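Local coordinates for protein ATP-dependent DNA helicase (Mycobacterium smegmatis, PDB 5V9X) that uses ATP hydrolysis to move 3'-to-5' along single-stranded DNA and unwind RNA:DNA hybrids, at residues V188-V193 / R237-Q242; L504-G509 / F821-E826; A635-L640 / Q667-Q672. One frame throughout, in Å; residues are numbered along the deposited sequence.

Interaction 1: V188-V193 / R237-Q242; sequences VIVDEV and RFLSGQ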
loop_
_atom_site.group_PDB
_atom_site.type_symbol
_atom_site.label_atom_id
_atom_site.label_comp_id
_atom_site.label_asym_id
_atom_site.label_seq_id
_atom_site.Cartn_x
_atom_site.Cartn_y
_atom_site.Cartn_z
ATOM N N VAL A 188 -12.224 -19.973 -0.799
ATOM C CA VAL A 188 -11.718 -18.683 -1.253
ATOM C C VAL A 188 -10.443 -18.380 -0.481
ATOM O O VAL A 188 -10.476 -18.225 0.746
ATOM C CB VAL A 188 -12.745 -17.554 -1.063
ATOM C CG1 VAL A 188 -12.096 -16.204 -1.322
ATOM C CG2 VAL A 188 -13.932 -17.758 -1.990
ATOM N N ILE A 189 -9.325 -18.294 -1.196
ATOM C CA ILE A 189 -8.034 -17.950 -0.613
ATOM C C ILE A 189 -7.747 -16.490 -0.927
ATOM O O ILE A 189 -7.785 -16.080 -2.095
ATOM C CB ILE A 189 -6.915 -18.860 -1.150
ATOM C CG1 ILE A 189 -7.285 -20.333 -0.968
ATOM C CG2 ILE A 189 -5.595 -18.549 -0.457
ATOM C CD1 ILE A 189 -6.253 -21.292 -1.524
ATOM N N VAL A 190 -7.475 -15.701 0.106
ATOM C CA VAL A 190 -7.109 -14.299 -0.039
ATOM C C VAL A 190 -5.665 -14.177 0.425
ATOM O O VAL A 190 -5.391 -14.046 1.624
ATOM C CB VAL A 190 -8.040 -13.369 0.747
ATOM C CG1 VAL A 190 -7.573 -11.925 0.625
ATOM C CG2 VAL A 190 -9.469 -13.508 0.248
ATOM N N ASP A 191 -4.739 -14.231 -0.527
ATOM C CA ASP A 191 -3.318 -14.147 -0.226
ATOM C C ASP A 191 -2.910 -12.696 -0.005
ATOM O O ASP A 191 -3.452 -11.778 -0.626
ATOM C CB ASP A 191 -2.501 -14.753 -1.363
ATOM C CG ASP A 191 -1.166 -15.292 -0.904
ATOM O OD1 ASP A 191 -0.685 -14.869 0.168
ATOM O OD2 ASP A 191 -0.596 -16.141 -1.621
ATOM N N GLU A 192 -1.939 -12.503 0.884
ATOM C CA GLU A 192 -1.432 -11.175 1.230
ATOM C C GLU A 192 -2.573 -10.251 1.652
ATOM O O GLU A 192 -2.714 -9.128 1.165
ATOM C CB GLU A 192 -0.631 -10.574 0.073
ATOM C CG GLU A 192 0.405 -11.513 -0.527
ATOM C CD GLU A 192 1.449 -11.967 0.476
ATOM O OE1 GLU A 192 1.669 -11.258 1.485
ATOM O OE2 GLU A 192 2.054 -13.039 0.255
ATOM N N VAL A 193 -3.393 -10.743 2.584
ATOM C CA VAL A 193 -4.611 -10.040 2.971
ATOM C C VAL A 193 -4.313 -8.697 3.631
ATOM O O VAL A 193 -5.169 -7.803 3.628
ATOM C CB VAL A 193 -5.457 -10.951 3.883
ATOM C CG1 VAL A 193 -4.715 -11.254 5.175
ATOM C CG2 VAL A 193 -6.824 -10.338 4.159
ATOM N N ARG A 237 -11.182 -10.048 11.009
ATOM C CA ARG A 237 -12.508 -9.475 10.811
ATOM C C ARG A 237 -12.696 -8.990 9.378
ATOM O O ARG A 237 -13.804 -9.072 8.835
ATOM C CB ARG A 237 -12.736 -8.329 11.797
ATOM C CG ARG A 237 -14.193 -7.929 11.952
ATOM C CD ARG A 237 -14.353 -6.750 12.900
ATOM N NE ARG A 237 -13.942 -5.491 12.285
ATOM C CZ ARG A 237 -14.704 -4.793 11.448
ATOM N NH1 ARG A 237 -15.911 -5.237 11.123
ATOM N NH2 ARG A 237 -14.261 -3.653 10.932
ATOM N N PHE A 238 -11.634 -8.481 8.750
ATOM C CA PHE A 238 -11.741 -8.096 7.350
ATOM C C PHE A 238 -11.969 -9.311 6.464
ATOM O O PHE A 238 -12.788 -9.267 5.539
ATOM C CB PHE A 238 -10.489 -7.345 6.896
ATOM C CG PHE A 238 -10.436 -7.118 5.411
ATOM C CD1 PHE A 238 -11.130 -6.067 4.837
ATOM C CD2 PHE A 238 -9.711 -7.964 4.588
ATOM C CE1 PHE A 238 -11.097 -5.857 3.477
ATOM C CE2 PHE A 238 -9.675 -7.761 3.220
ATOM C CZ PHE A 238 -10.372 -6.705 2.666
ATOM N N LEU A 239 -11.251 -10.405 6.735
ATOM C CA LEU A 239 -11.322 -11.581 5.875
ATOM C C LEU A 239 -12.702 -12.227 5.920
ATOM O O LEU A 239 -13.263 -12.568 4.873
ATOM C CB LEU A 239 -10.244 -12.587 6.282
ATOM C CG LEU A 239 -10.312 -13.994 5.687
ATOM C CD1 LEU A 239 -10.057 -13.971 4.189
ATOM C CD2 LEU A 239 -9.331 -14.917 6.388
ATOM N N SER A 240 -13.273 -12.391 7.113
ATOM C CA SER A 240 -14.500 -13.160 7.270
ATOM C C SER A 240 -15.746 -12.307 7.461
ATOM O O SER A 240 -16.856 -12.829 7.317
ATOM C CB SER A 240 -14.376 -14.120 8.456
ATOM O OG SER A 240 -13.234 -14.948 8.329
ATOM N N GLY A 241 -15.603 -11.024 7.778
ATOM C CA GLY A 241 -16.763 -10.213 8.086
ATOM C C GLY A 241 -17.428 -10.645 9.376
ATOM O O GLY A 241 -16.827 -10.556 10.451
ATOM N N GLN A 242 -18.667 -11.131 9.285
ATOM C CA GLN A 242 -19.393 -11.556 10.476
ATOM C C GLN A 242 -19.104 -13.000 10.863
ATOM O O GLN A 242 -19.352 -13.380 12.011
ATOM C CB GLN A 242 -20.898 -11.376 10.274
ATOM C CG GLN A 242 -21.311 -9.965 9.888
ATOM C CD GLN A 242 -20.800 -8.915 10.857
ATOM O OE1 GLN A 242 -20.698 -9.155 12.062
ATOM N NE2 GLN A 242 -20.473 -7.741 10.332
#

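Interaction 2: L504-G509 / F821-E826; sequences LDLLSG and FPIVLE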
loop_
_atom_site.group_PDB
_atom_site.type_symbol
_atom_site.label_atom_id
_atom_site.label_comp_id
_atom_site.label_asym_id
_atom_site.label_seq_id
_atom_site.Cartn_x
_atom_site.Cartn_y
_atom_site.Cartn_z
ATOM N N LEU A 504 -28.353 5.332 -2.270
ATOM C CA LEU A 504 -29.239 4.899 -3.347
ATOM C C LEU A 504 -29.971 6.083 -3.968
ATOM O O LEU A 504 -30.218 6.102 -5.180
ATOM C CB LEU A 504 -30.243 3.869 -2.829
ATOM C CG LEU A 504 -29.705 2.607 -2.152
ATOM C CD1 LEU A 504 -30.828 1.601 -1.963
ATOM C CD2 LEU A 504 -28.570 1.996 -2.951
ATOM N N ASP A 505 -30.332 7.076 -3.153
ATOM C CA ASP A 505 -30.985 8.271 -3.678
ATOM C C ASP A 505 -30.091 8.979 -4.683
ATOM O O ASP A 505 -30.535 9.355 -5.775
ATOM C CB ASP A 505 -31.349 9.223 -2.538
ATOM C CG ASP A 505 -32.289 8.599 -1.539
ATOM O OD1 ASP A 505 -33.000 7.644 -1.915
ATOM O OD2 ASP A 505 -32.318 9.060 -0.379
ATOM N N LEU A 506 -28.822 9.174 -4.323
ATOM C CA LEU A 506 -27.890 9.856 -5.213
ATOM C C LEU A 506 -27.723 9.092 -6.520
ATOM O O LEU A 506 -27.699 9.694 -7.600
ATOM C CB LEU A 506 -26.549 10.034 -4.505
ATOM C CG LEU A 506 -25.448 10.805 -5.225
ATOM C CD1 LEU A 506 -26.009 12.068 -5.854
ATOM C CD2 LEU A 506 -24.353 11.141 -4.231
ATOM N N LEU A 507 -27.622 7.764 -6.443
ATOM C CA LEU A 507 -27.522 6.948 -7.647
ATOM C C LEU A 507 -28.806 6.957 -8.463
ATOM O O LEU A 507 -28.769 6.628 -9.654
ATOM C CB LEU A 507 -27.157 5.510 -7.280
ATOM C CG LEU A 507 -25.741 5.270 -6.758
ATOM C CD1 LEU A 507 -25.585 3.836 -6.283
ATOM C CD2 LEU A 507 -24.724 5.588 -7.840
ATOM N N SER A 508 -29.936 7.325 -7.859
ATOM C CA SER A 508 -31.231 7.279 -8.529
ATOM C C SER A 508 -31.791 8.680 -8.758
ATOM O O SER A 508 -31.869 9.130 -9.903
ATOM C CB SER A 508 -32.210 6.418 -7.728
ATOM O OG SER A 508 -33.477 6.371 -8.361
ATOM N N GLY A 509 -32.195 9.384 -7.702
ATOM C CA GLY A 509 -32.831 10.678 -7.871
ATOM C C GLY A 509 -32.437 11.727 -6.851
ATOM O O GLY A 509 -32.433 11.467 -5.644
ATOM N N PHE A 821 -24.688 15.797 1.285
ATOM C CA PHE A 821 -24.406 15.111 0.030
ATOM C C PHE A 821 -23.455 13.945 0.281
ATOM O O PHE A 821 -22.348 14.160 0.799
ATOM C CB PHE A 821 -23.804 16.096 -0.970
ATOM C CG PHE A 821 -23.842 15.624 -2.395
ATOM C CD1 PHE A 821 -25.037 15.592 -3.097
ATOM C CD2 PHE A 821 -22.679 15.236 -3.043
ATOM C CE1 PHE A 821 -25.074 15.167 -4.411
ATOM C CE2 PHE A 821 -22.709 14.811 -4.356
ATOM C CZ PHE A 821 -23.908 14.778 -5.042
ATOM N N PRO A 822 -23.842 12.709 -0.051
ATOM C CA PRO A 822 -23.020 11.548 0.332
ATOM C C PRO A 822 -21.579 11.597 -0.153
ATOM O O PRO A 822 -20.700 11.030 0.510
ATOM C CB PRO A 822 -23.785 10.372 -0.290
ATOM C CG PRO A 822 -25.200 10.831 -0.312
ATOM C CD PRO A 822 -25.143 12.307 -0.611
ATOM N N ILE A 823 -21.298 12.251 -1.282
ATOM C CA ILE A 823 -19.913 12.346 -1.733
ATOM C C ILE A 823 -19.133 13.315 -0.852
ATOM O O ILE A 823 -17.970 13.065 -0.511
ATOM C CB ILE A 823 -19.851 12.746 -3.217
ATOM C CG1 ILE A 823 -20.663 11.762 -4.056
ATOM C CG2 ILE A 823 -18.410 12.763 -3.703
ATOM C CD1 ILE A 823 -20.195 10.331 -3.925
ATOM N N VAL A 824 -19.757 14.430 -0.463
ATOM C CA VAL A 824 -19.119 15.346 0.480
ATOM C C VAL A 824 -18.859 14.641 1.805
ATOM O O VAL A 824 -17.772 14.752 2.385
ATOM C CB VAL A 824 -19.977 16.609 0.670
ATOM C CG1 VAL A 824 -19.375 17.500 1.746
ATOM C CG2 VAL A 824 -20.103 17.366 -0.640
ATOM N N LEU A 825 -19.855 13.902 2.303
ATOM C CA LEU A 825 -19.691 13.168 3.554
ATOM C C LEU A 825 -18.518 12.198 3.474
ATOM O O LEU A 825 -17.696 12.120 4.395
ATOM C CB LEU A 825 -20.978 12.415 3.895
ATOM C CG LEU A 825 -22.263 13.212 4.119
ATOM C CD1 LEU A 825 -23.429 12.268 4.369
ATOM C CD2 LEU A 825 -22.105 14.184 5.276
ATOM N N GLU A 826 -18.421 11.453 2.371
ATOM C CA GLU A 826 -17.377 10.440 2.255
ATOM C C GLU A 826 -16.006 11.071 2.052
ATOM O O GLU A 826 -15.007 10.580 2.591
ATOM C CB GLU A 826 -17.705 9.473 1.117
ATOM C CG GLU A 826 -16.621 8.443 0.839
ATOM C CD GLU A 826 -16.213 7.654 2.074
ATOM O OE1 GLU A 826 -17.062 7.435 2.966
ATOM O OE2 GLU A 826 -15.034 7.248 2.153
#

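Interaction 3: A635-L640 / Q667-Q672; sequences AFTGEL and QLLREQ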
loop_
_atom_site.group_PDB
_atom_site.type_symbol
_atom_site.label_atom_id
_atom_site.label_comp_id
_atom_site.label_asym_id
_atom_site.label_seq_id
_atom_site.Cartn_x
_atom_site.Cartn_y
_atom_site.Cartn_z
ATOM N N ALA A 635 12.436 8.790 18.727
ATOM C CA ALA A 635 13.118 8.086 19.807
ATOM C C ALA A 635 14.457 7.524 19.349
ATOM O O ALA A 635 15.390 7.409 20.154
ATOM C CB ALA A 635 12.225 6.969 20.350
ATOM N N PHE A 636 14.572 7.166 18.069
ATOM C CA PHE A 636 15.860 6.743 17.530
ATOM C C PHE A 636 16.811 7.924 17.401
ATOM O O PHE A 636 17.992 7.819 17.752
ATOM C CB PHE A 636 15.656 6.058 16.176
ATOM C CG PHE A 636 16.932 5.821 15.405
ATOM C CD1 PHE A 636 17.619 4.624 15.525
ATOM C CD2 PHE A 636 17.429 6.788 14.540
ATOM C CE1 PHE A 636 18.786 4.404 14.809
ATOM C CE2 PHE A 636 18.596 6.571 13.827
ATOM C CZ PHE A 636 19.274 5.378 13.960
ATOM N N THR A 637 16.318 9.052 16.887
ATOM C CA THR A 637 17.170 10.221 16.702
ATOM C C THR A 637 17.663 10.754 18.040
ATOM O O THR A 637 18.853 11.046 18.206
ATOM C CB THR A 637 16.414 11.307 15.936
ATOM O OG1 THR A 637 16.007 10.797 14.660
ATOM C CG2 THR A 637 17.296 12.528 15.733
ATOM N N GLY A 638 16.757 10.885 19.010
ATOM C CA GLY A 638 17.162 11.359 20.323
ATOM C C GLY A 638 18.166 10.438 20.988
ATOM O O GLY A 638 19.182 10.891 21.522
ATOM N N GLU A 639 17.901 9.129 20.953
ATOM C CA GLU A 639 18.770 8.177 21.639
ATOM C C GLU A 639 20.185 8.209 21.076
ATOM O O GLU A 639 21.158 8.372 21.822
ATOM C CB GLU A 639 18.193 6.764 21.543
ATOM C CG GLU A 639 19.079 5.709 22.192
ATOM C CD GLU A 639 18.394 4.366 22.337
ATOM O OE1 GLU A 639 18.763 3.426 21.605
ATOM O OE2 GLU A 639 17.485 4.252 23.186
ATOM N N LEU A 640 20.321 8.058 19.757
ATOM C CA LEU A 640 21.650 7.960 19.165
ATOM C C LEU A 640 22.381 9.296 19.134
ATOM O O LEU A 640 23.614 9.308 19.051
ATOM C CB LEU A 640 21.559 7.370 17.757
ATOM C CG LEU A 640 21.467 5.839 17.712
ATOM C CD1 LEU A 640 20.061 5.341 18.040
ATOM C CD2 LEU A 640 21.935 5.301 16.371
ATOM N N GLN A 667 27.840 12.291 12.113
ATOM C CA GLN A 667 28.066 13.662 11.669
ATOM C C GLN A 667 26.752 14.411 11.501
ATOM O O GLN A 667 26.648 15.590 11.861
ATOM C CB GLN A 667 28.853 13.665 10.361
ATOM C CG GLN A 667 29.271 15.049 9.915
ATOM C CD GLN A 667 29.453 15.147 8.418
ATOM O OE1 GLN A 667 29.276 14.168 7.692
ATOM N NE2 GLN A 667 29.802 16.338 7.943
ATOM N N LEU A 668 25.735 13.741 10.952
ATOM C CA LEU A 668 24.435 14.379 10.763
ATOM C C LEU A 668 23.854 14.846 12.089
ATOM O O LEU A 668 23.410 15.992 12.218
ATOM C CB LEU A 668 23.477 13.410 10.069
ATOM C CG LEU A 668 22.012 13.834 9.966
ATOM C CD1 LEU A 668 21.867 15.075 9.103
ATOM C CD2 LEU A 668 21.175 12.696 9.415
ATOM N N LEU A 669 23.854 13.968 13.094
ATOM C CA LEU A 669 23.277 14.327 14.384
ATOM C C LEU A 669 24.137 15.350 15.112
ATOM O O LEU A 669 23.611 16.248 15.778
ATOM C CB LEU A 669 23.086 13.072 15.232
ATOM C CG LEU A 669 22.148 12.048 14.594
ATOM C CD1 LEU A 669 22.084 10.775 15.419
ATOM C CD2 LEU A 669 20.763 12.647 14.414
ATOM N N ARG A 670 25.461 15.232 14.997
ATOM C CA ARG A 670 26.346 16.233 15.586
ATOM C C ARG A 670 26.062 17.616 15.013
ATOM O O ARG A 670 25.866 18.581 15.761
ATOM C CB ARG A 670 27.809 15.842 15.359
ATOM C CG ARG A 670 28.802 16.867 15.880
ATOM C CD ARG A 670 30.243 16.402 15.738
ATOM N NE ARG A 670 30.590 16.050 14.365
ATOM C CZ ARG A 670 30.812 16.933 13.395
ATOM N NH1 ARG A 670 30.711 18.232 13.638
ATOM N NH2 ARG A 670 31.129 16.515 12.177
ATOM N N GLU A 671 26.020 17.726 13.681
ATOM C CA GLU A 671 25.770 19.020 13.050
ATOM C C GLU A 671 24.389 19.556 13.403
ATOM O O GLU A 671 24.223 20.761 13.623
ATOM C CB GLU A 671 25.919 18.909 11.535
ATOM C CG GLU A 671 27.336 18.672 11.051
ATOM C CD GLU A 671 27.432 18.705 9.540
ATOM O OE1 GLU A 671 26.710 19.511 8.915
ATOM O OE2 GLU A 671 28.221 17.921 8.974
ATOM N N GLN A 672 23.379 18.682 13.444
ATOM C CA GLN A 672 22.053 19.120 13.865
ATOM C C GLN A 672 22.071 19.578 15.315
ATOM O O GLN A 672 21.407 20.558 15.675
ATOM C CB GLN A 672 21.036 17.997 13.673
ATOM C CG GLN A 672 19.611 18.410 13.998
ATOM C CD GLN A 672 19.110 19.512 13.086
ATOM O OE1 GLN A 672 19.436 19.543 11.902
ATOM N NE2 GLN A 672 18.324 20.427 13.637
#

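Interaction 1: V188-V193 / R237-Q242
Leu-239, near the C-terminal end of helix 232-240, packs against Val-190 on strand 187-191. Start at its CB: Leu-239 CB passes 4.6 Å from Val-193 CG2, a loose approach. CG only branches the chain. Of the two methyls, CD1 does the touching: Leu-239 CD1 lies 4.0 Å from Val-190 CG2 and equally close to Val-190 CB, so it rests against the shoulder of the valine while the two side chains run past one another in opposite senses. CD2 turns off to the other side and meets neither valine closely. The torsion of Leu-239 explains the reach: its CG stands opposite the backbone N (chi1 169°), which carries CG, and with it CD1, toward the strand.

Phe-238 makes the second half of the contact. Val-193 CG2 arrives at the edge of its ring, close to the ring plane, 3.8 Å from Phe-238 CD2 and 4.0 Å from Phe-238 CE2. The valine therefore abuts the rim and is not stacked on a face. Everything that touches is buried and apolar.

Between the two valines the chain reads Asp-191, Glu-192: with Val-193 they belong to the DEVH version of the DEAD/DEAH box, and Glu-192 lines the AMP-PNP pocket. The contact thus includes Val-193 of the motif itself and Val-190 just before it; the side chain of Val-193 is about 10 Å from a bound magnesium ion. Strand 187-191 runs parallel between strands 100-103 and 221-226 in a seven-stranded sheet. Helix 232-240 covers one face of it together with helix 200-213, which Val-188 and Phe-238 both touch, while Ile-189 points to the other face and packs on helix 75-88.

Interaction 2: L504-G509 / F821-E826
Leu-506 buries by far the most surface here, and it does so by pushing its two methyls against Phe-821 and Pro-822, where helix 822-835 starts. Its CG stands opposite the backbone N (chi1 -176°), so the branch projects away from helix 497-508 toward the partner. Leu-506 CD2 sits over one face of the Phe-821 ring, 4.1 Å from the centroid and 25° off the normal, a CH-pi contact displaced toward the rim. Leu-506 CD1 comes in from the same side but further out, 3.5 Å from Phe-821 CZ and much the same from Phe-821 CE1; the leucine and the phenylalanine side chains stand roughly at right angles.

Leu-506 CD2 has two further neighbours. The proline ring turns a face to it, with Pro-822 CD 3.9 Å from Leu-506 CD2, and Ile-823 CG1 closes in to 3.7 Å from that same Leu-506 CD2. One methyl thus fills the corner between an aromatic face, a proline and an isoleucine. Leu-789 adds to the same hydrophobic patch.

The contact joins the winged helix region to the DEAD/H associated region. With carbon alone meeting carbon, it implies joining by exclusion of water and shape fit, without polar direction.

Interaction 3: A635-L640 / Q667-Q672
Leu-669 reaches Thr-637 and Leu-640 through an extended side chain: its CG lies opposite the carbonyl carbon (chi1 -61°) and chi2 is near 175°, which sends both methyls toward helix 627-640. With OG1 at chi1 -59°, opposite the carbonyl carbon, Thr-637 has CG2 opposite its backbone N, turning the methyl to the contact and leaving OG1 to bond to Val-633 O one helical turn earlier.

Leu-669 CD2 then meets Thr-637 CG2 at 3.7 Å, the two side chains at a slant to each other. Leu-669 CD1 settles against the start of Leu-640, 4.0 Å from Leu-640 C and 4.2 Å from Leu-640 CB. The fork of the leucine therefore straddles Thr-637 and Leu-640, three apart and on one side of the helix: plain apolar helix-helix packing. The rest of Leu-640 turns to its own helix, where Leu-640 CD1 lies over a face of the Phe-636 ring.

Helices 627-640 and 661-676 are linked through helix 645-653, which Leu-640 also touches at Phe-648. Helix 433-448 packs against both, touching Phe-636 and Leu-668, while helix 865-870 covers the Leu-668 side of helix 661-676.

How the interactions relate
Along the chain, interaction 1 comes first, in the DEAD/DEAH box region and on its seven-stranded parallel sheet. Interaction 2 opens next at residues 504-509 and closes only at 821-826; interaction 3 falls wholly between those two segments. In space the three stand well apart: centres of 1 and 2 lie 28 Å from each other, 1 and 3 about 42 Å, 2 and 3 about 50 Å, and none touches another. Interactions 1 and 3 sit on opposite sides of the chain's centre. They share no helix or strand, so they pack separate parts: the first of two RecA-like sheet domains that share the nucleotide, a winged helix to DEAD/H associated junction spanning over 300 residues, and a local helical pair.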